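Local coordinates for protein tetracycline Repressor, class A (Pseudomonas sp., PDB 5MRU) that represses the tetracycline resistance gene by binding its operator DNA through a helix-turn-helix region, and loses affinity for that DNA when tetracycline binds, at residues D15-E19 against V20-G24. Sequence-based numbering, arbitrary orientation.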
loop_
_atom_site.group_PDB
_atom_site.type_symbol
_atom_site.label_atom_id
_atom_site.label_comp_id
_atom_site.label_asym_id
_atom_site.label_seq_id
_atom_site.Cartn_x
_atom_site.Cartn_y
_atom_site.Cartn_z
ATOM N N ASP A 15 21.532 -6.192 0.872
ATOM C CA ASP A 15 22.209 -5.752 2.085
ATOM C C ASP A 15 22.387 -4.259 2.041
ATOM O O ASP A 15 22.301 -3.608 3.054
ATOM C CB ASP A 15 23.565 -6.448 2.256
ATOM C CG ASP A 15 23.429 -7.941 2.512
ATOM O OD1 ASP A 15 22.319 -8.416 2.869
ATOM O OD2 ASP A 15 24.439 -8.654 2.361
ATOM N N LEU A 16 22.616 -3.710 0.855
ATOM C CA LEU A 16 22.799 -2.268 0.721
ATOM C C LEU A 16 21.434 -1.578 0.881
ATOM O O LEU A 16 21.302 -0.566 1.557
ATOM C CB LEU A 16 23.452 -1.970 -0.630
ATOM C CG LEU A 16 23.664 -0.498 -0.982
ATOM C CD1 LEU A 16 24.569 0.163 0.034
ATOM C CD2 LEU A 16 24.226 -0.345 -2.400
ATOM N N LEU A 17 20.415 -2.181 0.302
ATOM C CA LEU A 17 19.032 -1.744 0.496
ATOM C C LEU A 17 18.729 -1.589 1.952
ATOM O O LEU A 17 18.102 -0.617 2.336
ATOM C CB LEU A 17 18.059 -2.767 -0.083
ATOM C CG LEU A 17 16.577 -2.465 0.079
ATOM C CD1 LEU A 17 16.228 -1.114 -0.515
ATOM C CD2 LEU A 17 15.734 -3.530 -0.596
ATOM N N ASN A 18 19.150 -2.539 2.781
ATOM C CA ASN A 18 18.908 -2.351 4.212
ATOM C C ASN A 18 19.602 -1.133 4.757
ATOM O O ASN A 18 19.083 -0.509 5.642
ATOM C CB ASN A 18 19.305 -3.571 5.044
ATOM C CG ASN A 18 18.253 -4.641 5.021
ATOM O OD1 ASN A 18 17.058 -4.366 4.874
ATOM N ND2 ASN A 18 18.687 -5.871 5.132
ATOM N N GLU A 19 20.777 -0.805 4.235
ATOM C CA GLU A 19 21.520 0.358 4.701
ATOM C C GLU A 19 20.875 1.666 4.293
ATOM O O GLU A 19 20.655 2.501 5.145
ATOM C CB GLU A 19 22.956 0.325 4.201
ATOM C CG GLU A 19 23.759 -0.864 4.706
ATOM C CD GLU A 19 25.239 -0.767 4.346
ATOM O OE1 GLU A 19 26.017 -1.608 4.867
ATOM O OE2 GLU A 19 25.641 0.149 3.564
ATOM N N VAL A 20 20.521 1.809 3.012
ATOM C CA VAL A 20 20.200 3.121 2.419
ATOM C C VAL A 20 18.767 3.238 1.889
ATOM O O VAL A 20 18.396 4.245 1.347
ATOM C CB VAL A 20 21.232 3.483 1.288
ATOM C CG1 VAL A 20 22.667 3.292 1.761
ATOM C CG2 VAL A 20 21.030 2.631 0.054
ATOM N N GLY A 21 17.928 2.228 2.072
ATOM C CA GLY A 21 16.599 2.209 1.447
ATOM C C GLY A 21 16.639 2.352 -0.078
ATOM O O GLY A 21 17.711 2.545 -0.716
ATOM N N VAL A 22 15.446 2.313 -0.655
ATOM C CA VAL A 22 15.288 2.475 -2.098
ATOM C C VAL A 22 15.826 3.793 -2.650
ATOM O O VAL A 22 16.459 3.779 -3.670
ATOM C CB VAL A 22 13.801 2.386 -2.541
ATOM C CG1 VAL A 22 13.703 2.714 -4.026
ATOM C CG2 VAL A 22 13.282 0.998 -2.357
ATOM N N ASP A 23 15.565 4.905 -1.983
ATOM C CA ASP A 23 15.937 6.249 -2.474
ATOM C C ASP A 23 17.442 6.401 -2.651
ATOM O O ASP A 23 17.888 7.031 -3.600
ATOM C CB ASP A 23 15.439 7.377 -1.535
ATOM C CG ASP A 23 13.927 7.332 -1.259
ATOM O OD1 ASP A 23 13.164 6.589 -1.897
ATOM O OD2 ASP A 23 13.470 8.040 -0.360
ATOM N N GLY A 24 18.229 5.825 -1.748
ATOM C CA GLY A 24 19.699 5.875 -1.842
ATOM C C GLY A 24 20.326 4.723 -2.615
ATOM O O GLY A 24 21.518 4.730 -2.871
#
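Leu17 lies against the backbone of Gly21 and Val22 where helix 7-24 kinks. Its CG is anti to the backbone N (chi1 178°), beside the carbonyl carbon. This sends the branch toward the C-terminal side, and the second torsion puts CD1 on Val22. CD1 touches Val22 N at 3.5 Å and packs alongside the CG2 methyl of Val22. That methyl-to-methyl contact, Leu17 CD1 to Val22 CG2, measures 4.1 Å. Leu16 reaches four residues along, methyl to methyl. Its side chain crosses that of Val20 at a slant, and its CD1 meets Val20 CG1 at 4.0 Å. The other methyl of Val20, CG2, rests on the carbonyl oxygen of Leu16. Two backbone bonds join the turn to the helix before it. Val20 N donates to Leu16 O and Gly21 N to Leu17 O, each at 2.9 Å. Beyond them the regular pattern breaks, because the N atoms of Val22 and Asp23 have no bond to the preceding turn. The axes of 15-19 and 20-24 stand at 84°, with Gly21, at a positive phi of 56°, at the bend. Val22 N is instead taken by the side chain of Asp95. The chain of Glu19 is extended beyond CG and leads away from the turn to a salt bridge with Arg33 of helix 27-34, where Leu16 also packs on Lys29 and Arg33. The segment lies in the DNA-binding part of the repressor, just before the helix-turn-helix motif. Leu17 and Val22 together face helix 48-63, through Met59 and Leu52, and both touch Ile99 of helix 96-100, so the kinked end joins the DNA-binding helices to the ligand-binding part of the chain.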